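PDB 5Z06: Exo beta-1,2-glucooligosaccharide sophorohydrolase (non-reducing end) from Parabacteroides distasonis ATCC 8503, which hydrolyses linear beta-1,2-glucan and beta-1,2-glucooligosaccharides of four or more units as an exo-acting enzyme, releasing sophorose from the non-reducing end. Local coordinates for residues P193-A198 against I205-I210; Y257-V262 against N270-V275; M241-D246 against W643-F648; Y220-S225 against A235-W240. All blocks are in the same frame, centred on the assembly; numbering follows the deposited sequence.

Contact 1 of 4, residues P193-A198 against I205-I210; sequences PVLQEA and IDIKWI
Val194 O is gripped twice from the facing strand: Ile210 N donates a hydrogen bond to it over 2.8 Å, and the CA-H of Trp209 closes in, with Trp209 CA 3.0 Å from Val194 O. Val194 N returns a bond to Ile210 O, and Gln196 N reaches Lys208 O at 2.8 Å. Beyond that the register slips by one residue, a beta bulge at Gln196 and Glu197 opposite Lys208, and the next bond, Lys208 N to Glu197 O, is weak. On one face Gln196 crosses Ile210 at about a right angle, CG lying 3.4 Å from Ile210 CD1. Shortened to alanine, Gln196 would lose the CG and CD that lie on Ile210, which would probably leave a gap beside Ile210 CD1. On the other face Pro193 CB sits 3.5 Å from Trp209 CD1, and Leu195 CD1 meets the indole at its edge. Ala198 CB packs on Ile205 CG2. This second face is the inner one of a two-sheet sandwich: Leu195 and Ile207 rest on Val259 of strand 254-262, Ala198 on strand 275-278, while strand 243-247 pairs with the far edge of 205-210.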
# COMPACT_ATOMS: atom_id res chain seq x y z
N PRO A 193 1.05 26.57 0.53
CA PRO A 193 2.26 25.82 0.78
C PRO A 193 3.39 26.38 -0.08
O PRO A 193 3.13 26.95 -1.15
CB PRO A 193 1.88 24.41 0.34
CG PRO A 193 0.82 24.60 -0.68
CD PRO A 193 0.05 25.79 -0.21
N VAL A 194 4.61 26.21 0.39
CA VAL A 194 5.78 26.47 -0.44
C VAL A 194 5.87 25.32 -1.44
O VAL A 194 6.16 24.20 -1.04
CB VAL A 194 7.08 26.56 0.39
CG1 VAL A 194 8.30 26.73 -0.52
CG2 VAL A 194 7.00 27.72 1.39
N LEU A 195 5.58 25.59 -2.71
CA LEU A 195 5.77 24.64 -3.81
C LEU A 195 7.23 24.65 -4.25
O LEU A 195 7.74 25.67 -4.75
CB LEU A 195 4.85 24.99 -4.97
CG LEU A 195 4.62 23.99 -6.10
CD1 LEU A 195 4.17 22.65 -5.56
CD2 LEU A 195 3.56 24.56 -7.03
N GLN A 196 7.89 23.52 -4.06
CA GLN A 196 9.35 23.45 -4.10
C GLN A 196 9.81 23.25 -5.51
O GLN A 196 10.73 23.94 -5.98
CB GLN A 196 9.88 22.30 -3.26
CG GLN A 196 9.91 22.56 -1.76
CD GLN A 196 10.43 21.35 -0.98
OE1 GLN A 196 11.32 21.47 -0.15
NE2 GLN A 196 9.88 20.17 -1.27
N GLU A 197 9.21 22.29 -6.19
CA GLU A 197 9.56 22.05 -7.58
C GLU A 197 8.59 21.14 -8.25
O GLU A 197 7.66 20.59 -7.63
CB GLU A 197 10.98 21.47 -7.72
CG GLU A 197 11.77 21.89 -8.98
CD GLU A 197 11.41 23.25 -9.58
OE1 GLU A 197 11.73 24.30 -8.97
OE2 GLU A 197 10.80 23.28 -10.67
N ALA A 198 8.77 21.12 -9.57
CA ALA A 198 8.16 20.20 -10.48
C ALA A 198 9.31 19.36 -10.94
O ALA A 198 10.40 19.88 -11.20
CB ALA A 198 7.57 20.94 -11.65
N ILE A 205 4.60 14.51 -14.20
CA ILE A 205 5.31 15.51 -13.47
C ILE A 205 4.93 15.36 -12.02
O ILE A 205 3.76 15.28 -11.66
CB ILE A 205 4.98 16.93 -13.95
CG1 ILE A 205 5.32 17.03 -15.44
CG2 ILE A 205 5.76 17.95 -13.11
CD1 ILE A 205 4.90 18.32 -16.10
N ASP A 206 5.95 15.32 -11.18
CA ASP A 206 5.78 15.28 -9.75
C ASP A 206 5.97 16.66 -9.22
O ASP A 206 7.00 17.28 -9.50
CB ASP A 206 6.82 14.36 -9.13
CG ASP A 206 6.48 12.91 -9.29
OD1 ASP A 206 5.28 12.60 -9.16
OD2 ASP A 206 7.40 12.10 -9.52
N ILE A 207 5.01 17.13 -8.45
CA ILE A 207 5.20 18.35 -7.69
C ILE A 207 5.21 17.99 -6.22
O ILE A 207 4.64 16.99 -5.80
CB ILE A 207 4.19 19.47 -8.04
CG1 ILE A 207 2.78 19.14 -7.58
CG2 ILE A 207 4.26 19.76 -9.54
CD1 ILE A 207 1.74 20.22 -7.91
N LYS A 208 5.89 18.84 -5.45
CA LYS A 208 6.07 18.66 -4.04
C LYS A 208 6.06 20.04 -3.40
O LYS A 208 6.59 21.02 -3.97
CB LYS A 208 7.42 17.99 -3.73
CG LYS A 208 7.52 17.49 -2.29
CD LYS A 208 8.95 17.14 -1.85
CE LYS A 208 8.99 16.68 -0.39
NZ LYS A 208 8.60 17.72 0.61
N TRP A 209 5.49 20.09 -2.21
CA TRP A 209 5.37 21.32 -1.47
C TRP A 209 5.62 21.07 0.02
O TRP A 209 5.65 19.92 0.46
CB TRP A 209 4.00 21.95 -1.74
CG TRP A 209 2.84 21.07 -1.35
CD1 TRP A 209 2.33 20.93 -0.11
CD2 TRP A 209 2.06 20.22 -2.21
NE1 TRP A 209 1.26 20.05 -0.12
CE2 TRP A 209 1.08 19.60 -1.39
CE3 TRP A 209 2.08 19.92 -3.57
CZ2 TRP A 209 0.14 18.68 -1.90
CZ3 TRP A 209 1.14 19.02 -4.08
CH2 TRP A 209 0.19 18.41 -3.24
N ILE A 210 5.86 22.15 0.77
CA ILE A 210 6.02 22.11 2.23
C ILE A 210 4.89 22.94 2.78
O ILE A 210 4.68 24.06 2.31
CB ILE A 210 7.34 22.76 2.72
CG1 ILE A 210 8.55 22.30 1.90
CG2 ILE A 210 7.57 22.47 4.20
CD1 ILE A 210 9.39 23.48 1.43

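Contact 2 of 4, residues Y257-V262 against N270-V275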
# COMPACT_ATOMS: atom_id res chain seq x y z
N TYR A 257 2.37 24.43 -12.60
CA TYR A 257 1.59 24.02 -11.45
C TYR A 257 1.60 25.05 -10.33
O TYR A 257 2.60 25.73 -10.08
CB TYR A 257 2.08 22.68 -10.91
CG TYR A 257 1.93 21.57 -11.89
CD1 TYR A 257 0.76 20.82 -11.94
CD2 TYR A 257 2.96 21.25 -12.77
CE1 TYR A 257 0.62 19.78 -12.86
CE2 TYR A 257 2.82 20.23 -13.69
CZ TYR A 257 1.66 19.49 -13.73
OH TYR A 257 1.54 18.46 -14.61
N LYS A 258 0.48 25.10 -9.64
CA LYS A 258 0.20 26.08 -8.63
C LYS A 258 -0.63 25.33 -7.63
O LYS A 258 -1.56 24.59 -8.00
CB LYS A 258 -0.63 27.18 -9.27
CG LYS A 258 -0.35 28.59 -8.82
CD LYS A 258 -0.94 29.58 -9.82
CE LYS A 258 -2.42 29.30 -10.08
NZ LYS A 258 -3.13 30.44 -10.70
N VAL A 259 -0.33 25.50 -6.35
CA VAL A 259 -1.05 24.78 -5.32
C VAL A 259 -1.60 25.76 -4.30
O VAL A 259 -0.91 26.70 -3.88
CB VAL A 259 -0.12 23.76 -4.66
CG1 VAL A 259 -0.82 23.03 -3.52
CG2 VAL A 259 0.39 22.78 -5.70
N THR A 260 -2.84 25.54 -3.90
CA THR A 260 -3.46 26.30 -2.81
C THR A 260 -3.81 25.34 -1.68
O THR A 260 -3.90 24.14 -1.90
CB THR A 260 -4.75 27.02 -3.27
OG1 THR A 260 -5.72 26.05 -3.65
CG2 THR A 260 -4.48 27.94 -4.46
N ALA A 261 -3.98 25.89 -0.47
CA ALA A 261 -4.54 25.17 0.68
C ALA A 261 -6.00 25.55 0.87
O ALA A 261 -6.35 26.72 0.80
CB ALA A 261 -3.75 25.47 1.94
N VAL A 262 -6.84 24.55 1.11
CA VAL A 262 -8.27 24.74 1.26
C VAL A 262 -8.63 24.27 2.66
O VAL A 262 -8.24 23.18 3.06
CB VAL A 262 -9.04 23.93 0.21
CG1 VAL A 262 -10.55 24.09 0.35
CG2 VAL A 262 -8.59 24.33 -1.18
N ASN A 270 -4.00 31.84 -0.83
CA ASN A 270 -3.39 32.39 -2.02
C ASN A 270 -2.64 31.28 -2.76
O ASN A 270 -2.49 30.16 -2.26
CB ASN A 270 -2.48 33.59 -1.68
CG ASN A 270 -1.32 33.22 -0.78
OD1 ASN A 270 -1.43 32.34 0.07
ND2 ASN A 270 -0.20 33.91 -0.96
N ASP A 271 -2.19 31.60 -3.97
CA ASP A 271 -1.40 30.70 -4.79
C ASP A 271 -0.01 30.49 -4.22
O ASP A 271 0.59 31.41 -3.67
CB ASP A 271 -1.24 31.27 -6.20
CG ASP A 271 -2.51 31.22 -6.99
OD1 ASP A 271 -3.50 30.65 -6.51
OD2 ASP A 271 -2.51 31.75 -8.12
N SER A 272 0.50 29.27 -4.39
CA SER A 272 1.93 29.01 -4.22
C SER A 272 2.66 29.70 -5.37
O SER A 272 2.03 30.18 -6.31
CB SER A 272 2.20 27.49 -4.28
OG SER A 272 1.77 26.95 -5.52
N GLN A 273 3.99 29.72 -5.34
CA GLN A 273 4.72 30.09 -6.55
C GLN A 273 4.36 29.06 -7.63
O GLN A 273 3.89 27.95 -7.34
CB GLN A 273 6.24 30.21 -6.33
CG GLN A 273 7.00 28.92 -6.03
CD GLN A 273 8.47 28.92 -6.47
OE1 GLN A 273 8.97 29.91 -7.03
NE2 GLN A 273 9.17 27.80 -6.23
N THR A 274 4.54 29.45 -8.88
CA THR A 274 4.28 28.57 -10.00
C THR A 274 5.57 27.82 -10.32
O THR A 274 6.64 28.41 -10.34
CB THR A 274 3.78 29.37 -11.21
OG1 THR A 274 2.47 29.88 -10.89
CG2 THR A 274 3.68 28.49 -12.46
N VAL A 275 5.44 26.52 -10.55
CA VAL A 275 6.56 25.70 -11.00
C VAL A 275 6.15 25.08 -12.31
O VAL A 275 4.96 24.93 -12.57
CB VAL A 275 6.96 24.61 -9.99
CG1 VAL A 275 7.43 25.26 -8.70
CG2 VAL A 275 5.81 23.63 -9.70
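Backbone bonds join Tyr257 to Val275 as an antiparallel hydrogen-bonded pair, with Tyr257 N 2.6 Å from Val275 O and Val275 N 3.0 Å from Tyr257 O. The CA-H of Thr274 adds a softer contact to the same Tyr257 O.

Where 270-274 leaves regular pairing, a hydroxyl takes over. Ser272 OG is held between its backbone N and carbonyl carbon (chi1 59°), which turns it to the strand: it accepts from Val259 N at 2.7 Å with an N-H...O angle of 169°, and donates to Gln273 O at 3.0 Å. Ser272 N meanwhile bonds to Val259 O, so both polar backbone atoms of Val259 are satisfied by one serine.

This is the last strand pairing of a four-stranded sheet, in the order 232-237, 219-225, 254-262, 275-278, which faces the three strands 194-200, 204-210 and 243-247; that strand order is consistent with a fibronectin type III-like sandwich. Val259 and Val275 turn inward onto Leu195.

The charged contact lies on the other face. Lys258, bent at chi3, passes over the Asp271 carboxylate, NZ making a salt bridge of 3.0 Å to Asp271 OD2 from above the carboxylate plane. Tyr231 gives the same lysine a cation-pi partner. Beside the carboxylate packs the methyl of Thr260, CG2 standing 3.5 Å from Asp271 OD1, while the Thr260 hydroxyl bonds to Glu268.

The apolar side-chain contact is Tyr257 CB against Val275 CG2, 4.0 Å apart.

Contact 3 of 4, residues M241-D246 against W643-F648; sequences MNRYTD and WGEYGF
Met241 brings its sulfur obliquely over the Tyr646 ring, SD 4.3 Å from the ring centroid and 28° off the normal, a Met-aromatic contact in which CE comes to 3.5 Å of Tyr646 CE2. The bends at chi2 and chi3 fold the thioether back to reach it. Trp643 is met obliquely by Thr245, whose CG2 lies 3.5 Å from Trp643 CD1; Gly647 O sits over one face of the indole near its rim, and Phe648 touches the edge, while Trp643 CE3 stands over the centre of the Phe648 ring. The Tyr244 ring has Asp246 N over one face and Glu645 OE2 approaching obliquely, and its hydroxyl bonds to Asp246 OD1.

Glu645 sits in the type I turn running from Gly644 to Gly647 and drives into strand 243-246. Its chain, bent at chi2 (77°), lets OE2 take the backbone N-H of Thr245 at 3.0 Å, from above the carboxylate plane, while Arg237 NH2 forms a salt bridge to the same oxygen. Arg243 and Glu645 slide past each other in opposite directions, Arg243 CD 3.8 Å from Glu645 CB; the guanidinium pairs with Glu301 instead. Thr245 OG1 bonds to Asp206.

The contact thus joins the edge strand of the beta sandwich to the helical glycoamylase-like part, with Arg297 of helix 284-297 holding Glu645 O. Every touching residue is buried, so the Thr245 N-H and the Arg237 charge probably stabilise Glu645 as a carboxylate at this domain boundary.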
# COMPACT_ATOMS: atom_id res chain seq x y z
N MET A 241 -0.49 13.93 2.22
CA MET A 241 0.31 13.84 1.02
C MET A 241 0.73 15.26 0.60
O MET A 241 -0.08 16.01 0.07
CB MET A 241 -0.53 13.13 -0.06
CG MET A 241 0.18 12.69 -1.32
SD MET A 241 1.57 11.58 -1.06
CE MET A 241 0.71 10.16 -0.42
N ASN A 242 2.00 15.62 0.82
CA ASN A 242 2.59 16.89 0.38
C ASN A 242 3.20 16.81 -1.02
O ASN A 242 4.26 17.38 -1.33
CB ASN A 242 3.68 17.35 1.35
CG ASN A 242 3.13 17.61 2.74
OD1 ASN A 242 2.01 18.11 2.92
ND2 ASN A 242 3.93 17.25 3.74
N ARG A 243 2.47 16.14 -1.90
CA ARG A 243 3.03 15.70 -3.12
C ARG A 243 1.91 15.41 -4.07
O ARG A 243 0.89 14.90 -3.65
CB ARG A 243 3.75 14.39 -2.86
CG ARG A 243 5.02 14.36 -3.59
CD ARG A 243 5.71 13.02 -3.47
NE ARG A 243 7.08 13.32 -3.20
CZ ARG A 243 7.92 13.91 -4.05
NH1 ARG A 243 7.57 14.20 -5.29
NH2 ARG A 243 9.14 14.15 -3.64
N TYR A 244 2.11 15.71 -5.34
CA TYR A 244 1.12 15.37 -6.33
C TYR A 244 1.80 14.88 -7.60
O TYR A 244 2.77 15.48 -8.06
CB TYR A 244 0.20 16.55 -6.62
CG TYR A 244 -0.67 16.28 -7.80
CD1 TYR A 244 -1.61 15.26 -7.77
CD2 TYR A 244 -0.52 17.01 -8.98
CE1 TYR A 244 -2.41 14.98 -8.86
CE2 TYR A 244 -1.32 16.76 -10.07
CZ TYR A 244 -2.25 15.74 -10.01
OH TYR A 244 -3.02 15.51 -11.11
N THR A 245 1.28 13.77 -8.11
CA THR A 245 1.76 13.14 -9.30
C THR A 245 0.76 13.39 -10.41
O THR A 245 -0.34 12.85 -10.41
CB THR A 245 2.00 11.65 -9.05
OG1 THR A 245 3.15 11.51 -8.20
CG2 THR A 245 2.24 10.91 -10.35
N ASP A 246 1.17 14.21 -11.37
CA ASP A 246 0.31 14.55 -12.46
C ASP A 246 0.70 13.69 -13.63
O ASP A 246 1.70 13.95 -14.29
CB ASP A 246 0.44 16.01 -12.86
CG ASP A 246 -0.70 16.45 -13.75
OD1 ASP A 246 -1.85 16.03 -13.51
OD2 ASP A 246 -0.44 17.22 -14.70
N TRP A 643 0.41 4.86 -11.43
CA TRP A 643 1.62 5.57 -10.99
C TRP A 643 1.25 6.72 -10.08
O TRP A 643 0.43 7.54 -10.42
CB TRP A 643 2.39 6.10 -12.16
CG TRP A 643 3.60 6.82 -11.76
CD1 TRP A 643 3.79 8.15 -11.78
CD2 TRP A 643 4.81 6.24 -11.27
NE1 TRP A 643 5.04 8.46 -11.32
CE2 TRP A 643 5.70 7.30 -11.02
CE3 TRP A 643 5.24 4.92 -11.04
CZ2 TRP A 643 7.00 7.10 -10.54
CZ3 TRP A 643 6.54 4.71 -10.56
CH2 TRP A 643 7.41 5.80 -10.32
N GLY A 644 1.86 6.76 -8.92
CA GLY A 644 1.54 7.73 -7.91
C GLY A 644 2.80 8.31 -7.30
O GLY A 644 3.93 8.06 -7.77
N GLU A 645 2.58 9.00 -6.18
CA GLU A 645 3.57 9.85 -5.54
C GLU A 645 4.66 9.05 -4.88
O GLU A 645 5.79 9.55 -4.73
CB GLU A 645 2.89 10.73 -4.48
CG GLU A 645 1.97 11.80 -5.06
CD GLU A 645 0.62 11.29 -5.53
OE1 GLU A 645 0.27 10.13 -5.29
OE2 GLU A 645 -0.11 12.09 -6.11
N TYR A 646 4.32 7.82 -4.46
CA TYR A 646 5.26 6.95 -3.80
C TYR A 646 5.58 5.71 -4.61
O TYR A 646 5.95 4.69 -4.07
CB TYR A 646 4.79 6.61 -2.40
CG TYR A 646 4.77 7.76 -1.41
CD1 TYR A 646 5.70 8.80 -1.47
CD2 TYR A 646 3.85 7.79 -0.40
CE1 TYR A 646 5.65 9.84 -0.56
CE2 TYR A 646 3.83 8.81 0.52
CZ TYR A 646 4.73 9.82 0.43
OH TYR A 646 4.67 10.81 1.35
N GLY A 647 5.49 5.83 -5.93
CA GLY A 647 5.76 4.74 -6.84
C GLY A 647 4.42 4.22 -7.30
O GLY A 647 3.42 4.95 -7.28
N PHE A 648 4.37 2.97 -7.68
CA PHE A 648 3.13 2.42 -8.18
C PHE A 648 2.20 2.18 -7.03
O PHE A 648 2.63 1.83 -5.93
CB PHE A 648 3.33 1.14 -8.96
CG PHE A 648 4.16 1.31 -10.18
CD1 PHE A 648 3.59 1.74 -11.36
CD2 PHE A 648 5.52 1.02 -10.16
CE1 PHE A 648 4.37 1.88 -12.49
CE2 PHE A 648 6.30 1.18 -11.29
CZ PHE A 648 5.72 1.61 -12.45

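Contact 4 of 4, residues Y220-S225 against A235-W240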
# COMPACT_ATOMS: atom_id res chain seq x y z
N TYR A 220 -5.11 20.16 -0.17
CA TYR A 220 -4.45 21.05 -1.10
C TYR A 220 -5.16 20.91 -2.43
O TYR A 220 -5.52 19.80 -2.81
CB TYR A 220 -2.99 20.67 -1.23
CG TYR A 220 -2.23 20.87 0.05
CD1 TYR A 220 -1.77 22.14 0.41
CD2 TYR A 220 -1.99 19.81 0.92
CE1 TYR A 220 -1.07 22.34 1.59
CE2 TYR A 220 -1.29 19.99 2.10
CZ TYR A 220 -0.83 21.26 2.43
OH TYR A 220 -0.15 21.42 3.62
N ARG A 221 -5.40 22.02 -3.10
CA ARG A 221 -5.93 21.99 -4.44
C ARG A 221 -4.77 22.26 -5.35
O ARG A 221 -4.04 23.24 -5.13
CB ARG A 221 -6.98 23.07 -4.66
CG ARG A 221 -8.39 22.55 -4.81
CD ARG A 221 -9.39 23.68 -5.04
NE ARG A 221 -10.68 23.34 -4.45
CZ ARG A 221 -11.54 24.20 -3.90
NH1 ARG A 221 -11.28 25.51 -3.85
NH2 ARG A 221 -12.69 23.74 -3.39
N ILE A 222 -4.63 21.43 -6.38
CA ILE A 222 -3.55 21.60 -7.35
C ILE A 222 -4.15 22.15 -8.64
O ILE A 222 -5.15 21.62 -9.14
CB ILE A 222 -2.78 20.28 -7.63
CG1 ILE A 222 -2.13 19.75 -6.34
CG2 ILE A 222 -1.71 20.49 -8.71
CD1 ILE A 222 -3.01 18.84 -5.53
N TYR A 223 -3.50 23.19 -9.15
CA TYR A 223 -3.88 23.86 -10.41
C TYR A 223 -2.81 23.65 -11.45
O TYR A 223 -1.63 23.70 -11.16
CB TYR A 223 -4.07 25.36 -10.21
CG TYR A 223 -5.27 25.68 -9.37
CD1 TYR A 223 -5.17 25.70 -7.99
CD2 TYR A 223 -6.52 25.93 -9.96
CE1 TYR A 223 -6.27 25.97 -7.20
CE2 TYR A 223 -7.63 26.21 -9.17
CZ TYR A 223 -7.49 26.23 -7.79
OH TYR A 223 -8.57 26.49 -6.99
N ARG A 224 -3.24 23.41 -12.68
CA ARG A 224 -2.34 23.17 -13.77
C ARG A 224 -2.62 24.11 -14.93
O ARG A 224 -3.76 24.43 -15.23
CB ARG A 224 -2.48 21.74 -14.25
CG ARG A 224 -1.44 21.37 -15.30
CD ARG A 224 -1.64 19.94 -15.72
NE ARG A 224 -2.92 19.73 -16.37
CZ ARG A 224 -3.48 18.54 -16.58
NH1 ARG A 224 -2.89 17.41 -16.20
NH2 ARG A 224 -4.65 18.46 -17.20
N SER A 225 -1.56 24.53 -15.59
CA SER A 225 -1.67 25.28 -16.82
C SER A 225 -0.76 24.64 -17.85
O SER A 225 0.35 24.21 -17.53
CB SER A 225 -1.28 26.73 -16.59
OG SER A 225 -1.47 27.46 -17.78
N ALA A 235 -6.43 18.45 -9.35
CA ALA A 235 -6.41 17.45 -8.29
C ALA A 235 -6.51 18.09 -6.94
O ALA A 235 -6.27 19.29 -6.78
CB ALA A 235 -5.12 16.62 -8.36
N VAL A 236 -6.85 17.26 -5.96
CA VAL A 236 -6.74 17.64 -4.57
C VAL A 236 -5.87 16.61 -3.88
O VAL A 236 -5.87 15.43 -4.25
CB VAL A 236 -8.08 17.74 -3.81
CG1 VAL A 236 -8.90 18.90 -4.34
CG2 VAL A 236 -8.88 16.44 -3.83
N ARG A 237 -5.13 17.07 -2.89
CA ARG A 237 -4.36 16.19 -2.09
C ARG A 237 -4.62 16.51 -0.65
O ARG A 237 -4.49 17.64 -0.20
CB ARG A 237 -2.88 16.28 -2.46
CG ARG A 237 -2.53 15.56 -3.76
CD ARG A 237 -2.65 14.06 -3.59
NE ARG A 237 -2.35 13.30 -4.80
CZ ARG A 237 -3.22 12.98 -5.76
NH1 ARG A 237 -4.49 13.37 -5.73
NH2 ARG A 237 -2.80 12.28 -6.80
N ARG A 238 -4.99 15.47 0.08
CA ARG A 238 -5.18 15.56 1.50
C ARG A 238 -3.84 15.90 2.17
O ARG A 238 -2.78 15.61 1.61
CB ARG A 238 -5.69 14.22 2.01
CG ARG A 238 -7.08 13.86 1.54
CD ARG A 238 -8.10 14.65 2.31
NE ARG A 238 -9.44 14.53 1.77
CZ ARG A 238 -10.53 15.09 2.30
NH1 ARG A 238 -10.44 15.80 3.42
NH2 ARG A 238 -11.72 14.94 1.71
N PRO A 239 -3.88 16.52 3.38
CA PRO A 239 -2.68 17.01 4.09
C PRO A 239 -1.57 15.97 4.39
O PRO A 239 -0.42 16.35 4.53
CB PRO A 239 -3.24 17.58 5.40
CG PRO A 239 -4.71 17.69 5.20
CD PRO A 239 -5.09 16.62 4.23
N TRP A 240 -1.94 14.70 4.46
CA TRP A 240 -0.99 13.57 4.59
C TRP A 240 -0.17 13.28 3.33
O TRP A 240 0.77 12.48 3.37
CB TRP A 240 -1.72 12.28 5.05
CG TRP A 240 -2.99 11.90 4.29
CD1 TRP A 240 -4.28 12.22 4.64
CD2 TRP A 240 -3.08 11.14 3.08
NE1 TRP A 240 -5.16 11.70 3.71
CE2 TRP A 240 -4.45 11.04 2.75
CE3 TRP A 240 -2.14 10.52 2.26
CZ2 TRP A 240 -4.90 10.35 1.62
CZ3 TRP A 240 -2.59 9.84 1.12
CH2 TRP A 240 -3.95 9.76 0.82
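Tyr220 N meets Arg237 O at 2.6 Å in an almost straight bond (174°), and Arg237 N answers to Tyr220 O. One pair further along, Ile222 N reaches Ala235 O at 2.7 Å; the return bond from Ala235 N to Ile222 O is weak. Between these two hydrogen-bonded pairs Arg221 faces Val236 as a non-hydrogen-bonded pair, with a CA-H...O contact from Val236 CA to Tyr220 O, 3.0 Å.

Side chains follow this alternation. Arg221 CG and Val236 CG1 lie alongside each other, 3.7 Å apart. On the opposite face Ile222 CD1 lies 3.8 Å from Arg237 CG and touches Ala235 CB. The Tyr220 ring, with CG beside its backbone N (chi1 -65°), has Arg237 O and Arg238 O at its edge, and its CE2 comes to 3.8 Å of Pro239 CA.

These strands form a hairpin at the edge of the four-stranded sheet of the sandwich; Ile222, Ala235 and Tyr220 face its interior, against Ile207, Tyr244 and Trp209 respectively.

Arg237 folds at chi2 so that NH1 donates to Val236 O at 2.9 Å, the acceptor lying near the guanidinium plane. Its NH2 forms a salt bridge with Glu645 of segment 643-648. A leucine in its place would probably strand the Glu645 carboxylate without its positive mate and leave Val236 O without this donor. Further out, Glu268 pairs with the Arg221 guanidinium. Arg238 reaches Glu12, one of the residues of the calcium site, and the Val236 side chain is about 6 Å from the bound calcium ion.

In the fold
Following the chain, contact 1 closes first, pinning the hairpin of strands 194-200 and 204-210; contact 4 then closes the second hairpin, 219-225 with 232-237. Contact 3 opens next, at 241-246, but does not close until 643-648, nearly 400 residues on, and contact 2 opens and closes within that span. Contacts 2 and 4 share a sheet, strands 254-262 and 219-225 being neighbours, while contacts 1 and 3 share the facing three-stranded one. Packing such as that of Ile207 on Ile222 fills the space between the two sheets. Through contact 3 that sandwich is tied to the helical domain, while contact 4 borders the calcium site.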